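Local coordinates for protein amphinase-2 (Rana pipiens, PDB 2P7S) that cleaves RNA as a secreted, cytotoxic endonuclease of the pancreatic ribonuclease family, more active towards CpA than UpA, at residues 48-52 against 53-57. Numbering follows the deposited sequence. Where two conformers were deposited one is given.
Sequences IHSTT and GPVKE
Thr51 and Pro54 meet where strand 45-49 of this pancreatic-ribonuclease fold gives way, through a short loop, to helix 52-56. The evidence for a helical first turn is the acceptor Thr52 O. Thr52 O accepts Lys56 N at 3.0 Å with an N-H...O angle of 157°, an i to i+4 bond, whereas Val55 N reaches the same oxygen only weakly, at 125°.

Followed outward, Thr51 starts with CB, 4.0 Å from Pro54 CD. With chi1 at 41°, OG1 stands between the backbone N and the carbonyl carbon, which brings it up to the CD-CG side of the proline ring. Thr51 OG1 lies 3.0 Å from Pro54 CD. The distance from Thr51 OG1 to Pro54 CG is 3.3 Å, and both are contacts with carbon rather than hydrogen bonds. Replacing Pro54 by an alanine removes CG and CD, and is likely to leave Thr51 OG1 without these two neighbours and the backbone at this first turn less restrained.

In one of its two conformers, Ser50 also borders the ring, Ser50 OG approaching Pro54 CB at 3.9 Å. In that conformer Ser50 OG donates to Thr51 O at 2.7 Å, in the carbonyl plane and on a lone pair, tying the loop internally.

Further in, Ile48 and Val55 both touch Phe11 of helix 6-15, and Ile48 also lies near His15, the probable proton acceptor. Ile48 CG2 and Val55 CG2 meet tip to tip at 4.2 Å.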
ATOM      1  N   ILE A  48       0.511  -1.989   3.533  1.00 21.93           N
ATOM      2  CA  ILE A  48       1.863  -2.254   4.015  1.00 22.87           C
ATOM      3  C   ILE A  48       1.919  -2.037   5.526  1.00 23.17           C
ATOM      4  O   ILE A  48       1.688  -0.929   6.008  1.00 22.84           O
ATOM      5  CB  ILE A  48       2.881  -1.300   3.334  1.00 22.30           C
ATOM      6  CG1 ILE A  48       2.665  -1.296   1.822  1.00 22.29           C
ATOM      7  CG2 ILE A  48       4.299  -1.733   3.659  1.00 23.37           C
ATOM      8  CD1 ILE A  48       3.259  -0.069   1.130  1.00 23.43           C
ATOM      9  N   HIS A  49       2.218  -3.102   6.264  1.00 23.23           N
ATOM     10  CA  HIS A  49       2.298  -3.032   7.719  1.00 25.38           C
ATOM     11  C   HIS A  49       3.689  -2.554   8.108  1.00 27.51           C
ATOM     12  O   HIS A  49       4.599  -3.359   8.344  1.00 28.65           O
ATOM     13  CB  HIS A  49       2.027  -4.414   8.317  1.00 24.06           C
ATOM     14  CG  HIS A  49       0.646  -4.919   8.045  1.00 23.21           C
ATOM     15  ND1 HIS A  49      -0.422  -4.643   8.871  1.00 21.59           N
ATOM     16  CD2 HIS A  49       0.146  -5.632   7.007  1.00 24.03           C
ATOM     17  CE1 HIS A  49      -1.521  -5.163   8.353  1.00 23.96           C
ATOM     18  NE2 HIS A  49      -1.204  -5.768   7.222  1.00 24.96           N
ATOM     19  N   SER A  50       3.854  -1.241   8.175  1.00 27.93           N
ATOM     20  CA  SER A  50       5.147  -0.661   8.511  0.50 26.86           C
ATOM     21  C   SER A  50       5.050   0.822   8.821  1.00 28.39           C
ATOM     22  O   SER A  50       4.046   1.471   8.512  1.00 25.23           O
ATOM     23  CB  SER A  50       6.119  -0.862   7.339  0.50 26.11           C
ATOM     24  OG  SER A  50       7.275  -0.049   7.463  0.50 21.28           O
ATOM     25  N   THR A  51       6.104   1.347   9.436  1.00 28.53           N
ATOM     26  CA  THR A  51       6.177   2.763   9.740  1.00 29.39           C
ATOM     27  C   THR A  51       6.358   3.324   8.329  1.00 28.24           C
ATOM     28  O   THR A  51       6.717   2.578   7.417  1.00 28.46           O
ATOM     29  CB  THR A  51       7.414   3.068  10.591  1.00 28.41           C
ATOM     30  OG1 THR A  51       8.522   2.312  10.089  1.00 29.99           O
ATOM     31  CG2 THR A  51       7.171   2.681  12.050  1.00 29.32           C
ATOM     32  N   THR A  52       6.113   4.615   8.146  1.00 29.62           N
ATOM     33  CA  THR A  52       6.219   5.227   6.825  1.00 29.25           C
ATOM     34  C   THR A  52       7.635   5.414   6.292  1.00 28.62           C
ATOM     35  O   THR A  52       7.870   5.275   5.092  1.00 27.10           O
ATOM     36  CB  THR A  52       5.526   6.595   6.805  1.00 30.05           C
ATOM     37  OG1 THR A  52       6.203   7.485   7.698  1.00 31.15           O
ATOM     38  CG2 THR A  52       4.076   6.462   7.231  1.00 28.18           C
ATOM     39  N   GLY A  53       8.565   5.744   7.186  1.00 29.47           N
ATOM     40  CA  GLY A  53       9.948   5.969   6.799  1.00 29.31           C
ATOM     41  C   GLY A  53      10.583   4.912   5.919  1.00 28.70           C
ATOM     42  O   GLY A  53      11.147   5.243   4.875  1.00 30.54           O
ATOM     43  N   PRO A  54      10.532   3.630   6.320  1.00 29.20           N
ATOM     44  CA  PRO A  54      11.115   2.537   5.534  1.00 29.01           C
ATOM     45  C   PRO A  54      10.528   2.452   4.123  1.00 28.52           C
ATOM     46  O   PRO A  54      11.215   2.055   3.174  1.00 29.12           O
ATOM     47  CB  PRO A  54      10.789   1.300   6.367  1.00 30.28           C
ATOM     48  CG  PRO A  54      10.805   1.832   7.771  1.00 31.28           C
ATOM     49  CD  PRO A  54      10.054   3.138   7.625  1.00 31.03           C
ATOM     50  N   VAL A  55       9.259   2.819   3.985  1.00 27.10           N
ATOM     51  CA  VAL A  55       8.620   2.777   2.674  1.00 27.05           C
ATOM     52  C   VAL A  55       9.120   3.945   1.822  1.00 28.57           C
ATOM     53  O   VAL A  55       9.360   3.795   0.624  1.00 28.83           O
ATOM     54  CB  VAL A  55       7.074   2.843   2.785  1.00 26.37           C
ATOM     55  CG1 VAL A  55       6.447   2.687   1.398  1.00 24.85           C
ATOM     56  CG2 VAL A  55       6.571   1.744   3.706  1.00 27.06           C
ATOM     57  N   LYS A  56       9.281   5.109   2.437  1.00 29.27           N
ATOM     58  CA  LYS A  56       9.773   6.260   1.693  1.00 30.96           C
ATOM     59  C   LYS A  56      11.207   6.019   1.217  1.00 31.54           C
ATOM     60  O   LYS A  56      11.582   6.450   0.126  1.00 29.30           O
ATOM     61  CB  LYS A  56       9.706   7.524   2.553  1.00 32.19           C
ATOM     62  CG  LYS A  56      10.206   8.765   1.838  1.00 32.26           C
ATOM     63  CD  LYS A  56       9.865  10.030   2.605  1.00 35.09           C
ATOM     64  CE  LYS A  56      10.365  11.263   1.860  1.00 35.67           C
ATOM     65  NZ  LYS A  56       9.887  12.512   2.519  1.00 37.31           N
ATOM     66  N   GLU A  57      11.994   5.314   2.027  1.00 33.04           N
ATOM     67  CA  GLU A  57      13.383   5.005   1.691  0.50 34.43           C
ATOM     68  C   GLU A  57      13.512   4.304   0.337  1.00 34.78           C
ATOM     69  O   GLU A  57      14.563   4.360  -0.306  1.00 33.87           O
ATOM     70  CB  GLU A  57      14.007   4.106   2.768  0.50 36.43           C
ATOM     71  CG  GLU A  57      14.075   4.713   4.164  0.50 39.89           C
ATOM     72  CD  GLU A  57      14.748   3.790   5.168  0.50 41.30           C
ATOM     73  OE1 GLU A  57      15.931   3.446   4.960  0.50 43.55           O
ATOM     74  OE2 GLU A  57      14.098   3.406   6.164  0.50 41.99           O
TER